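Local coordinates for protein cortical-lytic enzyme (Clostridium perfringens, PDB 5JIP) that probably acts as a muramidase of glycoside hydrolase family 25, cutting the cortical peptidoglycan of the spore during germination, at residues R145-I155 against L170-Y180. Sequence-based numbering, arbitrary orientation.
Sequences RLMLYTGLFFI and LSDMPLWIAMY. With MES (2-(N-morpholino)-ethanesulfonic acid), chain D.
Tyr-149 meets Trp-176 edge to face: its CD2 stands over the centre of the indole face, 3.5 Å from Trp-176 CD2, with ring planes at 84°. In both residues CG is anti to the backbone N (chi1 169° in Tyr-149), carrying both rings off the same sheet face to meet. Met-147 SD packs on Trp-176 CB at 3.8 Å. Alongside, Ala-178 CB comes within 3.3 Å of Tyr-149 OH.

Strands 147-151 and 175-178 run parallel at an axis angle of 19°. Leu-148 N gives a hydrogen bond to Pro-174 O and Leu-148 O takes one from Trp-176 N; Thr-150 repeats the pattern with Trp-176 O and Ala-178 N. The ladder extends into the helix start, where Leu-152 N reaches Ala-178 O at 2.9 Å. On the reverse face, Met-173 CE lies 3.9 Å from Leu-148 CB.

Before the strands, Arg-145 NH2 donates to Asp-172 O at 3.0 Å; the oxygen lies in the guanidinium plane, the nitrogen above the carbonyl plane. A water bridges NH1 to the same oxygen, NH1 also bonds to Thr-306 O, and Pro-174 CD lies over one guanidinium face. Salt bridges tie Arg-145 NE to Glu-139 and Asp-172 to Arg-135.

At the other end a MES buffer molecule, probably from the crystallisation liquor, takes hydrogen bonds from Phe-153 N on O1S (3.0 Å) and from Tyr-180 N on O2S (2.9 Å); its linker carbon C7 lies over one Tyr-180 ring face. Gln-203 OE1 is hydrogen-bonded to both tyrosine hydroxyls, and Asn-220 to Trp-176 NE1. Strand 147-151, helix 152-157 and strand 175-178 form a beta-alpha-beta unit of the TIM-barrel-like GH25 domain; the MES pocket at the C-terminal strand ends is consistent with the active-site position of such barrels.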
loop_
_atom_site.group_PDB
_atom_site.type_symbol
_atom_site.label_atom_id
_atom_site.label_comp_id
_atom_site.label_asym_id
_atom_site.label_seq_id
_atom_site.Cartn_x
_atom_site.Cartn_y
_atom_site.Cartn_z
ATOM N N ARG A 145 -3.742 -12.765 6.386
ATOM C CA ARG A 145 -3.088 -12.265 7.584
ATOM C C ARG A 145 -3.703 -12.813 8.869
ATOM O O ARG A 145 -4.925 -12.882 9.026
ATOM C CB ARG A 145 -3.161 -10.750 7.652
ATOM C CG ARG A 145 -2.490 -9.976 6.547
ATOM C CD ARG A 145 -0.995 -10.251 6.431
ATOM N NE ARG A 145 -0.252 -10.275 7.679
ATOM C CZ ARG A 145 0.263 -9.213 8.300
ATOM N NH1 ARG A 145 0.052 -7.997 7.837
ATOM N NH2 ARG A 145 0.979 -9.370 9.414
ATOM N N LEU A 146 -2.830 -13.163 9.803
ATOM C CA LEU A 146 -3.192 -13.648 11.125
ATOM C C LEU A 146 -3.023 -12.540 12.162
ATOM O O LEU A 146 -1.946 -11.948 12.274
ATOM C CB LEU A 146 -2.307 -14.845 11.489
ATOM C CG LEU A 146 -2.564 -15.504 12.841
ATOM C CD1 LEU A 146 -3.932 -16.185 12.838
ATOM C CD2 LEU A 146 -1.467 -16.496 13.170
ATOM N N MET A 147 -4.080 -12.264 12.919
ATOM C CA MET A 147 -4.015 -11.326 14.045
ATOM C C MET A 147 -3.698 -12.081 15.333
ATOM O O MET A 147 -4.137 -13.218 15.514
ATOM C CB MET A 147 -5.331 -10.544 14.189
ATOM C CG MET A 147 -5.394 -9.634 15.422
ATOM S SD MET A 147 -6.441 -8.177 15.220
ATOM C CE MET A 147 -8.054 -8.924 15.190
ATOM N N LEU A 148 -2.881 -11.457 16.192
ATOM C CA LEU A 148 -2.526 -11.996 17.505
ATOM C C LEU A 148 -3.371 -11.344 18.591
ATOM O O LEU A 148 -3.455 -10.112 18.676
ATOM C CB LEU A 148 -1.043 -11.779 17.819
ATOM C CG LEU A 148 -0.598 -12.316 19.198
ATOM C CD1 LEU A 148 -0.646 -13.795 19.166
ATOM C CD2 LEU A 148 0.801 -11.801 19.531
ATOM N N TYR A 149 -4.036 -12.177 19.393
ATOM C CA TYR A 149 -4.673 -11.731 20.615
ATOM C C TYR A 149 -3.830 -12.145 21.816
ATOM O O TYR A 149 -3.445 -13.316 21.939
ATOM C CB TYR A 149 -6.079 -12.310 20.783
ATOM C CG TYR A 149 -6.636 -12.072 22.176
ATOM C CD1 TYR A 149 -6.269 -12.887 23.249
ATOM C CD2 TYR A 149 -7.557 -11.061 22.420
ATOM C CE1 TYR A 149 -6.750 -12.674 24.517
ATOM C CE2 TYR A 149 -8.078 -10.862 23.720
ATOM C CZ TYR A 149 -7.660 -11.681 24.756
ATOM O OH TYR A 149 -8.136 -11.522 26.034
ATOM N N THR A 150 -3.585 -11.196 22.716
ATOM C CA THR A 150 -2.954 -11.502 23.981
ATOM C C THR A 150 -3.238 -10.346 24.920
ATOM O O THR A 150 -3.679 -9.283 24.499
ATOM C CB THR A 150 -1.441 -11.757 23.798
ATOM O OG1 THR A 150 -0.906 -12.325 24.996
ATOM C CG2 THR A 150 -0.719 -10.505 23.506
ATOM N N GLY A 151 -2.946 -10.560 26.213
ATOM C CA GLY A 151 -3.157 -9.549 27.222
ATOM C C GLY A 151 -1.900 -8.745 27.544
ATOM O O GLY A 151 -0.777 -9.206 27.357
ATOM N N LEU A 152 -2.123 -7.525 28.047
ATOM C CA LEU A 152 -1.013 -6.678 28.473
ATOM C C LEU A 152 -0.201 -7.359 29.566
ATOM O O LEU A 152 1.039 -7.355 29.529
ATOM C CB LEU A 152 -1.549 -5.327 28.959
ATOM C CG LEU A 152 -0.496 -4.279 29.398
ATOM C CD1 LEU A 152 0.483 -4.018 28.277
ATOM C CD2 LEU A 152 -1.123 -2.953 29.858
ATOM N N PHE A 153 -0.882 -7.957 30.542
ATOM C CA PHE A 153 -0.181 -8.677 31.606
ATOM C C PHE A 153 0.715 -9.768 31.037
ATOM O O PHE A 153 1.895 -9.882 31.407
ATOM C CB PHE A 153 -1.198 -9.263 32.574
ATOM C CG PHE A 153 -0.584 -10.071 33.674
ATOM C CD1 PHE A 153 -0.060 -9.448 34.785
ATOM C CD2 PHE A 153 -0.526 -11.452 33.595
ATOM C CE1 PHE A 153 0.519 -10.184 35.800
ATOM C CE2 PHE A 153 0.049 -12.188 34.608
ATOM C CZ PHE A 153 0.564 -11.551 35.711
ATOM N N PHE A 154 0.165 -10.571 30.123
ATOM C CA PHE A 154 0.888 -11.676 29.511
ATOM C C PHE A 154 2.134 -11.191 28.778
ATOM O O PHE A 154 3.213 -11.779 28.920
ATOM C CB PHE A 154 -0.054 -12.416 28.558
ATOM C CG PHE A 154 0.465 -13.722 28.068
ATOM C CD1 PHE A 154 0.281 -14.865 28.816
ATOM C CD2 PHE A 154 1.113 -13.824 26.835
ATOM C CE1 PHE A 154 0.750 -16.081 28.371
ATOM C CE2 PHE A 154 1.578 -15.039 26.377
ATOM C CZ PHE A 154 1.404 -16.170 27.138
ATOM N N ILE A 155 2.001 -10.122 27.974
ATOM C CA ILE A 155 3.160 -9.545 27.302
ATOM C C ILE A 155 4.224 -9.211 28.339
ATOM O O ILE A 155 5.408 -9.488 28.142
ATOM C CB ILE A 155 2.743 -8.308 26.475
ATOM C CG1 ILE A 155 1.919 -8.741 25.248
ATOM C CG2 ILE A 155 3.952 -7.510 26.020
ATOM C CD1 ILE A 155 1.280 -7.587 24.496
ATOM N N LEU A 170 7.203 -10.356 16.428
ATOM C CA LEU A 170 5.764 -10.395 16.157
ATOM C C LEU A 170 5.153 -9.017 15.910
ATOM O O LEU A 170 3.928 -8.929 15.718
ATOM C CB LEU A 170 5.043 -11.065 17.315
ATOM C CG LEU A 170 5.603 -12.414 17.733
ATOM C CD1 LEU A 170 4.865 -12.910 18.956
ATOM C CD2 LEU A 170 5.608 -13.432 16.587
ATOM N N SER A 171 5.960 -7.951 15.902
ATOM C CA SER A 171 5.425 -6.589 15.889
ATOM C C SER A 171 4.803 -6.220 14.551
ATOM O O SER A 171 4.196 -5.142 14.436
ATOM C CB SER A 171 6.535 -5.583 16.253
ATOM O OG SER A 171 7.588 -5.549 15.288
ATOM N N ASP A 172 4.961 -7.061 13.540
ATOM C CA ASP A 172 4.298 -6.831 12.274
ATOM C C ASP A 172 2.950 -7.544 12.221
ATOM O O ASP A 172 2.186 -7.312 11.293
ATOM C CB ASP A 172 5.184 -7.268 11.093
ATOM C CG ASP A 172 5.389 -8.767 11.014
ATOM O OD1 ASP A 172 5.583 -9.415 12.073
ATOM O OD2 ASP A 172 5.373 -9.279 9.869
ATOM N N MET A 173 2.612 -8.343 13.225
ATOM C CA MET A 173 1.269 -8.911 13.278
ATOM C C MET A 173 0.254 -7.844 13.679
ATOM O O MET A 173 0.546 -6.989 14.505
ATOM C CB MET A 173 1.211 -10.073 14.278
ATOM C CG MET A 173 2.161 -11.189 13.940
ATOM S SD MET A 173 1.935 -12.582 15.058
ATOM C CE MET A 173 0.331 -13.219 14.502
ATOM N N PRO A 174 -0.962 -7.877 13.140
ATOM C CA PRO A 174 -2.023 -7.079 13.766
ATOM C C PRO A 174 -2.178 -7.528 15.202
ATOM O O PRO A 174 -2.127 -8.725 15.492
ATOM C CB PRO A 174 -3.272 -7.383 12.923
ATOM C CG PRO A 174 -2.746 -7.901 11.636
ATOM C CD PRO A 174 -1.447 -8.636 11.986
ATOM N N LEU A 175 -2.367 -6.550 16.095
ATOM C CA LEU A 175 -2.488 -6.795 17.529
ATOM C C LEU A 175 -3.902 -6.532 18.032
ATOM O O LEU A 175 -4.441 -5.424 17.892
ATOM C CB LEU A 175 -1.507 -5.931 18.324
ATOM C CG LEU A 175 -1.598 -6.042 19.839
ATOM C CD1 LEU A 175 -1.209 -7.421 20.290
ATOM C CD2 LEU A 175 -0.732 -4.992 20.467
ATOM N N TRP A 176 -4.459 -7.543 18.672
ATOM C CA TRP A 176 -5.682 -7.435 19.465
ATOM C C TRP A 176 -5.260 -7.544 20.932
ATOM O O TRP A 176 -4.908 -8.628 21.417
ATOM C CB TRP A 176 -6.641 -8.525 19.025
ATOM C CG TRP A 176 -7.953 -8.620 19.735
ATOM C CD1 TRP A 176 -8.474 -7.794 20.699
ATOM C CD2 TRP A 176 -8.916 -9.633 19.508
ATOM N NE1 TRP A 176 -9.718 -8.239 21.073
ATOM C CE2 TRP A 176 -10.008 -9.378 20.369
ATOM C CE3 TRP A 176 -8.953 -10.749 18.673
ATOM C CZ2 TRP A 176 -11.128 -10.208 20.418
ATOM C CZ3 TRP A 176 -10.079 -11.571 18.710
ATOM C CH2 TRP A 176 -11.142 -11.298 19.578
ATOM N N ILE A 177 -5.217 -6.416 21.618
ATOM C CA ILE A 177 -4.655 -6.381 22.960
ATOM C C ILE A 177 -5.787 -6.332 23.968
ATOM O O ILE A 177 -6.765 -5.591 23.808
ATOM C CB ILE A 177 -3.688 -5.202 23.169
ATOM C CG1 ILE A 177 -2.966 -5.383 24.509
ATOM C CG2 ILE A 177 -4.423 -3.867 23.071
ATOM C CD1 ILE A 177 -1.807 -4.432 24.722
ATOM N N ALA A 178 -5.648 -7.133 25.013
ATOM C CA ALA A 178 -6.573 -7.105 26.136
ATOM C C ALA A 178 -5.947 -6.302 27.270
ATOM O O ALA A 178 -4.830 -6.600 27.697
ATOM C CB ALA A 178 -6.886 -8.519 26.601
ATOM N N MET A 179 -6.664 -5.283 27.741
ATOM C CA MET A 179 -6.312 -4.555 28.949
ATOM C C MET A 179 -7.615 -4.049 29.540
ATOM O O MET A 179 -8.240 -3.145 28.974
ATOM C CB MET A 179 -5.378 -3.389 28.677
ATOM C CG MET A 179 -4.964 -2.731 30.008
ATOM S SD MET A 179 -4.382 -1.116 29.705
ATOM C CE MET A 179 -5.931 -0.258 29.397
ATOM N N TYR A 180 -7.992 -4.608 30.685
ATOM C CA TYR A 180 -9.299 -4.368 31.288
ATOM C C TYR A 180 -9.250 -3.164 32.225
ATOM O O TYR A 180 -8.470 -3.145 33.183
ATOM C CB TYR A 180 -9.752 -5.629 32.035
ATOM C CG TYR A 180 -9.882 -6.857 31.157
ATOM C CD1 TYR A 180 -9.968 -6.751 29.772
ATOM C CD2 TYR A 180 -9.936 -8.115 31.716
ATOM C CE1 TYR A 180 -10.097 -7.890 28.980
ATOM C CE2 TYR A 180 -10.064 -9.220 30.972
ATOM C CZ TYR A 180 -10.143 -9.128 29.598
ATOM O OH TYR A 180 -10.259 -10.296 28.886
HETATM O O1 MES D . -7.483 -13.264 29.674
HETATM C C2 MES D . -7.195 -13.009 31.050
HETATM C C3 MES D . -7.067 -11.511 31.360
HETATM N N4 MES D . -6.318 -10.792 30.311
HETATM C C5 MES D . -6.608 -11.166 28.928
HETATM C C6 MES D . -6.498 -12.677 28.814
HETATM C C7 MES D . -6.277 -9.324 30.508
HETATM C C8 MES D . -5.465 -9.073 31.776
HETATM S S MES D . -4.936 -7.489 31.797
HETATM O O1S MES D . -3.852 -7.385 30.782
HETATM O O2S MES D . -6.085 -6.593 31.541
HETATM O O3S MES D . -4.377 -7.232 33.153
HETATM O O HOH W 1 2.071 -6.304 8.625
#